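Local coordinates for protein lasso peptide isopeptidase AtxE2 (Asticcacaulis excentricus, PDB 5TXE) that hydrolyses the isopeptide bond of the threaded lasso peptides astexin-2 and astexin-3, converting them to linear peptides, at residues Val270-Pro275 against Ala280-Val285; Ile632-His637 against Pro643-Ala648; Asp508-Asp511 against Val515-Pro518; Glu200-Arg205 against Asp210-Pro215; Val70-Arg75 against Arg372-Leu377. The protein carries 1 engineered substitution. All blocks are in the same frame, centred on the assembly; numbering follows the deposited sequence.

Interaction 1: Val270-Pro275 against Ala280-Val285; sequences VSRTDP and APTTLV
Ser271 and Thr283 face each other as an antiparallel hydrogen-bonded pair and exchange both of their backbone bonds: Ser271 N gives to Thr283 O at 3.0 Å, and Thr283 N gives back to Ser271 O at 2.9 Å. Both carbonyls are also approached by CA-H groups, that of Val270 at Thr283 O and that of Thr282 at Ser271 O, the latter at 3.4 Å. The next pair, Val270 with Leu284, is non-hydrogen-bonded. Here Val270 CG1 presses on Thr282 CB at 3.5 Å, tighter than usual for two carbons, while its CG2 reaches the backbone of Leu284.

Past the regular pairing the Arg272 side chain reaches across to Ala280 and Thr282. Its CG lies beside the backbone N (chi1 -38°), and a bend at chi3 brings NE to Ala280 O at 3.0 Å; with an N-H...O angle of 127° this bond is weak. The methyl Thr282 CG2 sits over one face of the guanidinium, 3.8 Å from Arg272 NH1. A further weak bond runs from Arg272 NH2 to Ile278 O in the connecting loop.

The pairing belongs to the beta hairpin of strands 266-271 and 283-288, the inner two of a four-stranded antiparallel sheet consistent with a propeller blade. Val270 and Leu284 pack on Met307 of strand 304-310, whereas Thr283 and Val285 touch Arg295 of strand 294-295.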
# COMPACT_ATOMS: atom_id res chain seq x y z
N VAL A 270 13.94 6.81 20.50
CA VAL A 270 13.28 5.58 20.79
C VAL A 270 14.33 4.50 20.66
O VAL A 270 15.15 4.55 19.76
CB VAL A 270 12.17 5.49 19.75
CG1 VAL A 270 12.11 4.18 19.03
CG2 VAL A 270 10.88 5.96 20.36
N SER A 271 14.35 3.53 21.56
CA SER A 271 15.29 2.41 21.33
C SER A 271 14.81 1.16 22.04
O SER A 271 13.93 1.23 22.87
CB SER A 271 16.69 2.78 21.83
OG SER A 271 16.68 2.93 23.25
N ARG A 272 15.46 0.04 21.77
CA ARG A 272 15.16 -1.23 22.44
C ARG A 272 16.20 -1.56 23.53
O ARG A 272 17.34 -1.14 23.42
CB ARG A 272 15.18 -2.34 21.40
CG ARG A 272 14.60 -1.94 20.08
CD ARG A 272 14.86 -3.01 19.03
NE ARG A 272 13.63 -3.22 18.25
CZ ARG A 272 13.19 -2.44 17.25
NH1 ARG A 272 13.89 -1.38 16.85
NH2 ARG A 272 12.04 -2.73 16.66
N THR A 273 15.81 -2.31 24.56
CA THR A 273 16.79 -2.84 25.55
C THR A 273 17.78 -3.78 24.89
O THR A 273 18.89 -3.92 25.36
CB THR A 273 16.13 -3.60 26.71
OG1 THR A 273 14.99 -2.87 27.17
CG2 THR A 273 17.11 -3.77 27.89
N ASP A 274 17.37 -4.42 23.80
CA ASP A 274 18.21 -5.31 23.02
C ASP A 274 18.23 -4.81 21.57
O ASP A 274 17.42 -5.25 20.77
CB ASP A 274 17.63 -6.72 23.13
CG ASP A 274 18.46 -7.76 22.42
OD1 ASP A 274 19.46 -7.42 21.72
OD2 ASP A 274 18.10 -8.94 22.58
N PRO A 275 19.16 -3.91 21.20
CA PRO A 275 18.97 -3.25 19.90
C PRO A 275 18.96 -4.19 18.70
O PRO A 275 18.32 -3.84 17.70
CB PRO A 275 20.15 -2.27 19.79
CG PRO A 275 20.78 -2.22 21.15
CD PRO A 275 20.44 -3.53 21.83
N ALA A 280 11.70 -6.84 19.80
CA ALA A 280 11.64 -6.20 21.09
C ALA A 280 10.98 -4.84 20.89
O ALA A 280 11.28 -4.10 19.95
CB ALA A 280 13.02 -6.03 21.71
N PRO A 281 10.09 -4.51 21.79
CA PRO A 281 9.43 -3.22 21.76
C PRO A 281 10.41 -2.05 21.97
O PRO A 281 11.41 -2.20 22.66
CB PRO A 281 8.41 -3.31 22.90
CG PRO A 281 9.00 -4.29 23.84
CD PRO A 281 9.81 -5.27 23.03
N THR A 282 10.14 -0.93 21.33
CA THR A 282 10.94 0.25 21.52
C THR A 282 10.29 1.02 22.61
O THR A 282 9.08 0.85 22.87
CB THR A 282 10.98 1.15 20.26
OG1 THR A 282 9.70 1.78 20.06
CG2 THR A 282 11.35 0.34 19.06
N THR A 283 11.11 1.86 23.24
CA THR A 283 10.71 2.69 24.35
C THR A 283 11.26 4.10 24.09
O THR A 283 12.40 4.24 23.68
CB THR A 283 11.33 2.17 25.69
OG1 THR A 283 10.92 0.83 25.95
CG2 THR A 283 10.88 3.01 26.82
N LEU A 284 10.46 5.10 24.40
CA LEU A 284 10.89 6.47 24.44
C LEU A 284 12.04 6.71 25.44
O LEU A 284 11.94 6.30 26.61
CB LEU A 284 9.76 7.32 24.92
CG LEU A 284 10.03 8.81 24.88
CD1 LEU A 284 10.24 9.28 23.46
CD2 LEU A 284 8.86 9.52 25.50
N VAL A 285 13.09 7.38 24.98
CA VAL A 285 14.22 7.79 25.84
C VAL A 285 14.49 9.30 25.73
O VAL A 285 14.26 9.92 24.68
CB VAL A 285 15.54 7.00 25.62
CG1 VAL A 285 15.28 5.52 25.37
CG2 VAL A 285 16.33 7.58 24.48

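Interaction 2: Ile632-His637 against Pro643-Ala648; sequences IYPNEH and PAHRLA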
# COMPACT_ATOMS: atom_id res chain seq x y z
N ILE A 632 -6.25 -11.06 -18.84
CA ILE A 632 -5.00 -10.33 -18.92
C ILE A 632 -5.26 -8.86 -19.20
O ILE A 632 -6.02 -8.55 -20.11
CB ILE A 632 -4.17 -10.94 -20.07
CG1 ILE A 632 -3.81 -12.36 -19.67
CG2 ILE A 632 -2.87 -10.13 -20.34
CD1 ILE A 632 -3.50 -13.17 -20.86
N TYR A 633 -4.57 -7.96 -18.48
CA TYR A 633 -4.69 -6.52 -18.73
C TYR A 633 -3.39 -5.94 -19.26
O TYR A 633 -2.32 -6.12 -18.64
CB TYR A 633 -5.06 -5.82 -17.39
CG TYR A 633 -6.45 -6.16 -16.85
CD1 TYR A 633 -6.70 -7.29 -16.10
CD2 TYR A 633 -7.49 -5.35 -17.11
CE1 TYR A 633 -7.96 -7.60 -15.64
CE2 TYR A 633 -8.77 -5.65 -16.68
CZ TYR A 633 -9.00 -6.77 -15.94
OH TYR A 633 -10.31 -6.98 -15.47
N PRO A 634 -3.46 -5.16 -20.34
CA PRO A 634 -2.24 -4.63 -20.94
C PRO A 634 -1.62 -3.45 -20.21
O PRO A 634 -2.34 -2.61 -19.63
CB PRO A 634 -2.67 -4.19 -22.33
CG PRO A 634 -4.13 -3.81 -22.13
CD PRO A 634 -4.64 -4.80 -21.11
N ASN A 635 -0.29 -3.38 -20.28
CA ASN A 635 0.47 -2.30 -19.68
C ASN A 635 0.06 -2.04 -18.19
O ASN A 635 -0.22 -0.91 -17.79
CB ASN A 635 0.31 -1.02 -20.51
CG ASN A 635 1.27 0.06 -20.07
OD1 ASN A 635 2.28 -0.24 -19.47
ND2 ASN A 635 0.93 1.31 -20.26
N GLU A 636 0.06 -3.11 -17.38
CA GLU A 636 -0.31 -3.02 -16.02
C GLU A 636 0.80 -3.56 -15.14
O GLU A 636 1.76 -4.09 -15.62
CB GLU A 636 -1.56 -3.81 -15.75
CG GLU A 636 -2.84 -3.07 -16.07
CD GLU A 636 -3.06 -1.89 -15.13
OE1 GLU A 636 -2.25 -1.69 -14.22
OE2 GLU A 636 -4.06 -1.14 -15.35
N HIS A 637 0.63 -3.40 -13.83
CA HIS A 637 1.65 -3.76 -12.87
C HIS A 637 0.98 -4.58 -11.75
O HIS A 637 -0.23 -4.78 -11.71
CB HIS A 637 2.32 -2.51 -12.32
CG HIS A 637 2.98 -1.70 -13.36
ND1 HIS A 637 4.13 -2.13 -13.98
CD2 HIS A 637 2.59 -0.58 -14.00
CE1 HIS A 637 4.46 -1.26 -14.92
NE2 HIS A 637 3.52 -0.33 -14.98
N PRO A 643 -7.64 3.39 -14.50
CA PRO A 643 -8.98 3.38 -13.93
C PRO A 643 -9.98 2.48 -14.64
O PRO A 643 -10.82 1.86 -13.96
CB PRO A 643 -9.41 4.83 -14.05
CG PRO A 643 -8.11 5.59 -13.96
CD PRO A 643 -7.16 4.76 -14.76
N ALA A 644 -9.93 2.40 -15.98
CA ALA A 644 -10.87 1.53 -16.69
C ALA A 644 -10.63 0.09 -16.31
O ALA A 644 -11.55 -0.71 -16.15
CB ALA A 644 -10.74 1.70 -18.20
N HIS A 645 -9.36 -0.23 -16.13
CA HIS A 645 -9.04 -1.59 -15.74
C HIS A 645 -9.58 -1.92 -14.36
O HIS A 645 -10.10 -3.03 -14.13
CB HIS A 645 -7.55 -1.81 -15.72
CG HIS A 645 -6.92 -1.81 -17.06
ND1 HIS A 645 -5.56 -1.77 -17.23
CD2 HIS A 645 -7.46 -1.89 -18.29
CE1 HIS A 645 -5.29 -1.81 -18.52
NE2 HIS A 645 -6.43 -1.81 -19.18
N ARG A 646 -9.38 -1.01 -13.42
CA ARG A 646 -9.84 -1.24 -12.04
C ARG A 646 -11.32 -1.43 -12.02
O ARG A 646 -11.82 -2.34 -11.38
CB ARG A 646 -9.44 -0.09 -11.15
CG ARG A 646 -10.04 -0.12 -9.72
CD ARG A 646 -9.24 0.75 -8.73
NE ARG A 646 -8.02 0.03 -8.32
CZ ARG A 646 -6.79 0.29 -8.74
NH1 ARG A 646 -6.50 1.34 -9.54
NH2 ARG A 646 -5.82 -0.53 -8.36
N LEU A 647 -12.05 -0.60 -12.76
CA LEU A 647 -13.48 -0.74 -12.78
C LEU A 647 -13.92 -2.07 -13.34
O LEU A 647 -14.87 -2.68 -12.87
CB LEU A 647 -14.11 0.42 -13.58
CG LEU A 647 -15.64 0.35 -13.72
CD1 LEU A 647 -16.29 0.34 -12.36
CD2 LEU A 647 -16.20 1.53 -14.53
N ALA A 648 -13.22 -2.54 -14.38
CA ALA A 648 -13.54 -3.79 -15.02
C ALA A 648 -13.20 -4.96 -14.09
O ALA A 648 -13.93 -5.90 -14.02
CB ALA A 648 -12.74 -3.89 -16.29
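His645 reaches from the first turn of helix 643-662 into the loop that follows strand 628-633, and each of its side-chain atoms finds a partner there. His645 CB lies 3.8 Å from Tyr633 CD2 and also near Glu636 OE2. CG continues beside the backbone N (chi1 -70°), which turns the imidazole toward the loop, and His645 CG meets Tyr633 CD2 at 3.6 Å. The phenol presents its edge to the face of the imidazole: the ring centroids are 5.1 Å apart and the planes 60°, a T-shaped pair rather than an offset stack. Tyr633 CB adds a CH-pi contact over the imidazole, close to the ring normal.

The ring donates from His645 ND1 to Glu636 OE2, which lies near its plane; the separation of 2.5 Å is very short and its exact value should be read with caution, although the N-H...O angle of 159° is good. His645 CE1 then edges up to Pro634 O at 3.3 Å, and at the tip His645 NE2 lies 4.0 Å from Pro634 CD.

The glutamate is itself positioned by the chain ahead of the helix, with OE1 bonded to Trp641 N and OE2 to Gln642 N. Tyr633 OH passes beside Ala648 and is hydrogen-bonded to Gln605 OE1. In sequence, Glu636 and His645 lie before and after His638, inferred to be a charge-relay residue. A charge-relay histidine on the loop between the last strand of the central sheet, 628-633, and the helix that follows it is characteristic of the alpha/beta-hydrolase domain of prolyl oligopeptidases.

Interaction 3: Asp508-Asp511 against Val515-Pro518; sequences DDLD and VIDP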
# COMPACT_ATOMS: atom_id res chain seq x y z
N ASP A 508 -15.84 -19.51 11.14
CA ASP A 508 -16.58 -20.26 12.17
C ASP A 508 -17.33 -19.34 13.10
O ASP A 508 -18.45 -19.61 13.45
CB ASP A 508 -15.67 -21.16 13.00
CG ASP A 508 -15.14 -22.36 12.21
OD1 ASP A 508 -15.71 -22.70 11.14
OD2 ASP A 508 -14.14 -22.98 12.65
N ASP A 509 -16.72 -18.24 13.49
CA ASP A 509 -17.41 -17.26 14.31
C ASP A 509 -18.67 -16.76 13.64
O ASP A 509 -19.73 -16.70 14.24
CB ASP A 509 -16.46 -16.08 14.62
CG ASP A 509 -17.08 -15.01 15.55
OD1 ASP A 509 -17.13 -15.23 16.76
OD2 ASP A 509 -17.48 -13.92 15.08
N LEU A 510 -18.54 -16.31 12.40
CA LEU A 510 -19.66 -15.69 11.73
C LEU A 510 -20.71 -16.75 11.44
O LEU A 510 -21.89 -16.45 11.42
CB LEU A 510 -19.21 -15.04 10.42
CG LEU A 510 -18.28 -13.86 10.53
CD1 LEU A 510 -17.75 -13.50 9.14
CD2 LEU A 510 -19.05 -12.69 11.10
N ASP A 511 -20.27 -17.98 11.27
CA ASP A 511 -21.18 -19.13 11.14
C ASP A 511 -22.03 -19.35 12.43
O ASP A 511 -23.22 -19.44 12.36
CB ASP A 511 -20.39 -20.38 10.82
CG ASP A 511 -21.27 -21.60 10.54
OD1 ASP A 511 -22.50 -21.48 10.43
OD2 ASP A 511 -20.71 -22.71 10.43
N VAL A 515 -24.70 -15.47 10.73
CA VAL A 515 -24.57 -14.41 9.72
C VAL A 515 -24.27 -14.94 8.29
O VAL A 515 -24.68 -14.36 7.28
CB VAL A 515 -23.48 -13.42 10.14
CG1 VAL A 515 -23.25 -12.37 9.07
CG2 VAL A 515 -23.87 -12.78 11.45
N ILE A 516 -23.59 -16.06 8.18
CA ILE A 516 -23.14 -16.54 6.86
C ILE A 516 -23.43 -18.00 6.65
O ILE A 516 -23.59 -18.76 7.60
CB ILE A 516 -21.63 -16.39 6.68
CG1 ILE A 516 -20.88 -17.13 7.78
CG2 ILE A 516 -21.22 -14.94 6.76
CD1 ILE A 516 -19.78 -18.03 7.30
N ASP A 517 -23.49 -18.39 5.38
CA ASP A 517 -23.60 -19.79 5.02
C ASP A 517 -22.20 -20.29 4.69
O ASP A 517 -21.60 -19.84 3.70
CB ASP A 517 -24.51 -19.86 3.79
CG ASP A 517 -24.61 -21.23 3.21
OD1 ASP A 517 -23.93 -22.16 3.72
OD2 ASP A 517 -25.38 -21.36 2.23
N PRO A 518 -21.67 -21.23 5.49
CA PRO A 518 -20.27 -21.59 5.34
C PRO A 518 -19.96 -22.40 4.09
O PRO A 518 -18.78 -22.54 3.73
CB PRO A 518 -19.99 -22.44 6.59
CG PRO A 518 -21.35 -22.98 6.97
CD PRO A 518 -22.30 -21.89 6.66
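Val515 N donates to Leu510 O at 3.1 Å, almost in line with the carbonyl (C=O...N 167°), so the chain leaving helix 494-512 turns back onto the helix's last turn. Beside that bond Ile516 lays CG1 against the peptide between Leu510 and Asp511. Ile516 CG1 stands between its own backbone N and carbonyl carbon (chi1 57°), and from there it reaches Asp511 N at 3.6 Å and Leu510 CB at 3.8 Å. In the alpha/beta-hydrolase domain this turn leads from the helix, by way of the short strand 516-517 and a corner at Pro518, to strand 521-525 of the central sheet, which runs toward the nucleophile position, here the engineered Ala527. Val515 and Asp517 are both tied by backbone bonds to Leu431, and Leu510 packs on Leu419 of strand 414-421.

Asp511 swings its carboxylate out with CG anti to the backbone N (chi1 -174°), crossing the Pro518 ring at about a right angle; Asp511 OD2 comes within 3.5 Å of Pro518 CG. OD1 forms a salt bridge with Arg430, whose NH1 also bonds to Ile516 O. With an alanine here, Arg430 would probably lose its carboxylate mate and the Pro518 ring the group lying across it.

Interaction 4: Glu200-Arg205 against Asp210-Pro215; sequences EREGRR and DERFHP
Glu202 and Arg212 meet through their side-chain ends: in Glu202 CG lies beside the backbone N (chi1 -77°) and the rest is extended, while Arg212, likewise started beside its N, bends at chi3 (-62°) to turn its guanidinium edge to the acid. The result is a salt-bridge network of Glu202, Asp210 and Arg212, built on an Asx turn inside the type I beta turn from Asp210 to Phe213.

Across the segments the ion pair is long, Glu202 OE1 lying 3.7 Å from Arg212 NH1, with carboxylate and guanidinium planes 54° apart. Two waters fill in. Water 1 gives to Glu202 OE1 at 2.6 Å and accepts from Arg212 NH1 at 2.9 Å; water 2 accepts from Arg212 NH1 at 2.6 Å, but its bond to Glu202 OE1 is weak. Only 40 Å² is buried between the segments. Glu202 OE2 also lies close to Glu198 OE2, so the arginine probably offsets some of the crowding of like charge.

The chain runs on from the turn to His214, whose NE2 bonds to Asn562, a residue that binds astexin-3, and makes a weak bond to the backbone of the bound peptide. The guanidinium is held locally, by Arg212 NH2 to Val208 O and by Arg212 NE, which binds Asp210 OD1 at 3.0 Å through the syn lone pair. Arg212 N, also 3.0 Å from Asp210 OD1, secures that carboxylate from above its plane.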
# COMPACT_ATOMS: atom_id res chain seq x y z
N GLU A 200 21.77 -1.09 -24.76
CA GLU A 200 21.28 -1.04 -26.12
C GLU A 200 22.37 -1.33 -27.13
O GLU A 200 22.13 -2.12 -28.06
CB GLU A 200 20.59 0.32 -26.39
CG GLU A 200 20.24 0.59 -27.82
CD GLU A 200 19.06 -0.21 -28.32
OE1 GLU A 200 18.21 -0.65 -27.49
OE2 GLU A 200 18.96 -0.36 -29.56
N ARG A 201 23.58 -0.81 -26.90
CA ARG A 201 24.73 -1.10 -27.78
C ARG A 201 25.15 -2.53 -27.71
O ARG A 201 25.36 -3.15 -28.75
CB ARG A 201 25.99 -0.30 -27.45
CG ARG A 201 25.99 1.13 -27.95
CD ARG A 201 27.36 1.82 -27.68
NE ARG A 201 27.54 2.28 -26.27
CZ ARG A 201 26.92 3.35 -25.72
NH1 ARG A 201 26.05 4.11 -26.42
NH2 ARG A 201 27.15 3.66 -24.45
N GLU A 202 25.30 -3.04 -26.50
CA GLU A 202 25.65 -4.41 -26.29
C GLU A 202 24.69 -5.40 -26.96
O GLU A 202 25.12 -6.44 -27.42
CB GLU A 202 25.72 -4.70 -24.78
CG GLU A 202 27.00 -4.15 -24.17
CD GLU A 202 27.02 -4.01 -22.64
OE1 GLU A 202 26.01 -4.37 -21.92
OE2 GLU A 202 28.09 -3.50 -22.16
N GLY A 203 23.42 -5.07 -27.03
CA GLY A 203 22.44 -5.95 -27.61
C GLY A 203 22.66 -6.30 -29.06
O GLY A 203 22.17 -7.34 -29.52
N ARG A 204 23.39 -5.44 -29.76
CA ARG A 204 23.86 -5.74 -31.11
C ARG A 204 24.66 -6.99 -31.22
O ARG A 204 24.66 -7.61 -32.29
CB ARG A 204 24.63 -4.56 -31.69
CG ARG A 204 23.63 -3.52 -32.19
CD ARG A 204 24.23 -2.22 -32.63
NE ARG A 204 23.22 -1.34 -33.29
CZ ARG A 204 23.48 -0.56 -34.36
NH1 ARG A 204 24.68 -0.57 -34.99
NH2 ARG A 204 22.50 0.20 -34.85
N ARG A 205 25.27 -7.43 -30.11
CA ARG A 205 26.03 -8.67 -30.11
C ARG A 205 25.33 -9.81 -29.38
O ARG A 205 25.84 -10.93 -29.30
CB ARG A 205 27.39 -8.40 -29.51
CG ARG A 205 28.30 -7.60 -30.44
CD ARG A 205 29.69 -7.32 -29.81
NE ARG A 205 29.66 -6.77 -28.42
CZ ARG A 205 29.39 -5.50 -28.09
NH1 ARG A 205 29.07 -4.61 -29.04
NH2 ARG A 205 29.40 -5.08 -26.82
N ASP A 210 21.83 -13.79 -17.64
CA ASP A 210 22.54 -13.83 -16.36
C ASP A 210 21.72 -12.97 -15.36
O ASP A 210 20.48 -12.78 -15.50
CB ASP A 210 23.98 -13.32 -16.55
CG ASP A 210 24.04 -11.80 -17.04
OD1 ASP A 210 23.00 -11.08 -17.07
OD2 ASP A 210 25.17 -11.33 -17.39
N GLU A 211 22.41 -12.48 -14.35
CA GLU A 211 21.85 -11.79 -13.21
C GLU A 211 21.17 -10.48 -13.60
O GLU A 211 20.51 -9.88 -12.74
CB GLU A 211 22.94 -11.55 -12.11
CG GLU A 211 23.97 -10.39 -12.35
CD GLU A 211 25.20 -10.74 -13.24
OE1 GLU A 211 25.37 -11.92 -13.67
OE2 GLU A 211 26.03 -9.81 -13.49
N ARG A 212 21.30 -10.02 -14.83
CA ARG A 212 20.63 -8.78 -15.22
C ARG A 212 19.14 -8.96 -15.60
O ARG A 212 18.43 -7.98 -15.70
CB ARG A 212 21.37 -8.10 -16.35
CG ARG A 212 22.84 -7.73 -16.04
CD ARG A 212 23.56 -7.32 -17.29
NE ARG A 212 23.59 -8.41 -18.24
CZ ARG A 212 24.01 -8.29 -19.51
NH1 ARG A 212 24.44 -7.12 -19.97
NH2 ARG A 212 24.03 -9.36 -20.31
N PHE A 213 18.68 -10.20 -15.75
CA PHE A 213 17.35 -10.43 -16.28
C PHE A 213 16.30 -10.78 -15.27
O PHE A 213 16.56 -11.46 -14.28
CB PHE A 213 17.38 -11.56 -17.29
CG PHE A 213 17.98 -11.17 -18.60
CD1 PHE A 213 19.35 -11.13 -18.77
CD2 PHE A 213 17.18 -10.84 -19.67
CE1 PHE A 213 19.89 -10.74 -19.99
CE2 PHE A 213 17.70 -10.52 -20.88
CZ PHE A 213 19.06 -10.44 -21.03
N HIS A 214 15.08 -10.33 -15.56
CA HIS A 214 13.90 -10.65 -14.78
C HIS A 214 12.78 -10.92 -15.80
O HIS A 214 12.05 -10.03 -16.16
CB HIS A 214 13.54 -9.51 -13.81
CG HIS A 214 12.41 -9.84 -12.88
ND1 HIS A 214 11.14 -9.31 -13.00
CD2 HIS A 214 12.35 -10.71 -11.84
CE1 HIS A 214 10.37 -9.78 -12.04
NE2 HIS A 214 11.07 -10.65 -11.33
N PRO A 215 12.69 -12.14 -16.29
CA PRO A 215 11.88 -12.49 -17.44
C PRO A 215 10.40 -12.20 -17.28
O PRO A 215 9.70 -11.83 -18.26
CB PRO A 215 12.11 -13.96 -17.61
CG PRO A 215 13.36 -14.29 -16.88
CD PRO A 215 13.61 -13.21 -15.86
O HOH W 1 25.92 -6.93 -22.49
O HOH W 2 25.06 -4.87 -18.80

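Interaction 5: Val70-Arg75 against Arg372-Leu377; sequences VAFQVR and RRLVTL
Phe72 and Leu374 carry this contact through a single methyl: Leu374 CD2 sits over one face of the phenyl ring, 3.3 Å from its centroid and 17° off the normal, a CH-pi contact. The nearest ring atom, Phe72 CE1, is 3.2 Å from Leu374 CD2, a separation so short that its exact value is doubtful; the methyl's place over the ring, close to the normal, does not depend on it. Phe72 CG stands between its backbone N and carbonyl carbon (chi1 55°), which drops the ring toward strand 373-378.

The looser part lies to one side, where Val70 CG1 only grazes Leu374 CD2 at 4.5 Å. No hydrogen bond joins the two segments, and the nearest CA atoms, those of Val70 and Leu374, are 9.5 Å apart. This is face-to-face packing of two separate antiparallel sheets, one with strand 69-78 and one with strand 373-378. Coming early and late in the run of small sheets, they are consistent with neighbouring blades where a beta propeller closes on itself.

Were Phe72 replaced by an alanine, a gap would probably open between these sheets, and Leu374 CD2 would lose the ring face it rests on. The phenyl ring also meets that of Tyr388, on strand 384-388. Arg372 reaches the carbonyl oxygens of Ile49, Thr51 and Met52 early in the chain, while its salt bridge to Glu366 stays within its own sheet.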
# COMPACT_ATOMS: atom_id res chain seq x y z
N VAL A 70 -1.86 24.60 3.90
CA VAL A 70 -1.40 23.24 3.65
C VAL A 70 -1.53 22.95 2.16
O VAL A 70 -2.53 23.27 1.54
CB VAL A 70 -2.17 22.21 4.48
CG1 VAL A 70 -3.65 22.23 4.23
CG2 VAL A 70 -1.59 20.82 4.25
N ALA A 71 -0.48 22.37 1.59
CA ALA A 71 -0.44 22.00 0.19
C ALA A 71 -0.34 20.47 0.07
O ALA A 71 0.36 19.80 0.86
CB ALA A 71 0.77 22.64 -0.47
N PHE A 72 -1.04 19.93 -0.92
CA PHE A 72 -1.14 18.49 -1.11
C PHE A 72 -1.73 18.21 -2.49
O PHE A 72 -2.39 19.08 -3.05
CB PHE A 72 -2.06 17.89 -0.04
CG PHE A 72 -3.43 18.52 0.03
CD1 PHE A 72 -3.61 19.72 0.64
CD2 PHE A 72 -4.52 17.91 -0.55
CE1 PHE A 72 -4.88 20.29 0.71
CE2 PHE A 72 -5.77 18.48 -0.52
CZ PHE A 72 -5.96 19.68 0.13
N GLN A 73 -1.50 17.00 -3.01
CA GLN A 73 -2.02 16.52 -4.29
C GLN A 73 -3.21 15.64 -4.15
O GLN A 73 -3.25 14.75 -3.29
CB GLN A 73 -0.95 15.77 -5.06
CG GLN A 73 -1.35 15.42 -6.47
CD GLN A 73 -0.40 14.37 -7.03
OE1 GLN A 73 0.38 14.62 -8.00
NE2 GLN A 73 -0.41 13.19 -6.37
N VAL A 74 -4.21 15.92 -4.98
CA VAL A 74 -5.45 15.12 -5.07
C VAL A 74 -5.46 14.39 -6.39
O VAL A 74 -5.08 14.94 -7.41
CB VAL A 74 -6.75 15.97 -4.95
CG1 VAL A 74 -7.96 15.07 -5.11
CG2 VAL A 74 -6.86 16.61 -3.56
N ARG A 75 -5.85 13.13 -6.34
CA ARG A 75 -5.91 12.29 -7.51
C ARG A 75 -7.33 11.80 -7.60
O ARG A 75 -7.92 11.33 -6.62
CB ARG A 75 -5.01 11.07 -7.34
CG ARG A 75 -5.12 10.08 -8.49
CD ARG A 75 -4.19 8.88 -8.31
NE ARG A 75 -4.54 8.06 -7.16
CZ ARG A 75 -5.58 7.25 -7.09
NH1 ARG A 75 -6.42 7.09 -8.11
NH2 ARG A 75 -5.79 6.58 -5.98
N ARG A 372 -9.88 9.02 2.51
CA ARG A 372 -8.88 9.91 2.95
C ARG A 372 -9.27 11.40 2.77
O ARG A 372 -9.67 11.85 1.68
CB ARG A 372 -7.57 9.59 2.24
CG ARG A 372 -6.35 9.99 3.02
CD ARG A 372 -5.07 9.48 2.36
NE ARG A 372 -5.00 8.04 2.48
CZ ARG A 372 -4.29 7.27 1.68
NH1 ARG A 372 -3.55 7.79 0.70
NH2 ARG A 372 -4.26 5.96 1.87
N ARG A 373 -9.09 12.14 3.86
CA ARG A 373 -9.33 13.55 3.88
C ARG A 373 -8.34 14.21 4.82
O ARG A 373 -7.58 13.53 5.53
CB ARG A 373 -10.74 13.77 4.41
CG ARG A 373 -10.88 13.28 5.81
CD ARG A 373 -12.14 13.75 6.47
NE ARG A 373 -12.24 13.12 7.76
CZ ARG A 373 -13.24 13.28 8.65
NH1 ARG A 373 -14.29 14.07 8.42
NH2 ARG A 373 -13.18 12.61 9.79
N LEU A 374 -8.34 15.53 4.80
CA LEU A 374 -7.55 16.29 5.75
C LEU A 374 -8.41 16.73 6.94
O LEU A 374 -9.56 17.09 6.80
CB LEU A 374 -6.94 17.51 5.10
CG LEU A 374 -5.62 17.44 4.34
CD1 LEU A 374 -5.19 16.05 3.97
CD2 LEU A 374 -5.66 18.36 3.16
N VAL A 375 -7.76 16.79 8.09
CA VAL A 375 -8.37 16.92 9.38
C VAL A 375 -7.41 17.73 10.23
O VAL A 375 -6.19 17.74 9.94
CB VAL A 375 -8.58 15.47 9.84
CG1 VAL A 375 -7.79 15.04 11.04
CG2 VAL A 375 -10.00 15.02 9.72
N THR A 376 -7.93 18.49 11.20
CA THR A 376 -7.07 19.12 12.25
C THR A 376 -7.33 18.49 13.58
O THR A 376 -8.44 18.18 13.93
CB THR A 376 -7.23 20.66 12.39
OG1 THR A 376 -8.58 20.96 12.71
CG2 THR A 376 -6.91 21.37 11.14
N LEU A 377 -6.28 18.25 14.31
CA LEU A 377 -6.42 17.65 15.61
C LEU A 377 -5.94 18.69 16.65
O LEU A 377 -4.81 19.16 16.60
CB LEU A 377 -5.58 16.39 15.64
CG LEU A 377 -6.07 15.21 16.46
CD1 LEU A 377 -7.57 15.07 16.50
CD2 LEU A 377 -5.54 13.94 15.86

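How the interactions relate
The loop closed by interaction 5 encloses interactions 1 and 4 along the chain, in keeping with a propeller whose early and late blades meet, while interactions 2 and 3 follow in the hydrolase domain. Interaction 2 is close to catalysis: the side chain of Glu636 is about 8 Å from those of the inferred charge-relay residues Glu610 and His638. Interaction 4 is near the peptide-binding region, the side chain of Arg212 being about 11 Å from that of Trp116. Nearest atoms of interactions 2 and 4 are about 10 Å apart, and of 2 and 5 about 6 Å. Interactions 1, 3 and 5 lie away from the annotated sites.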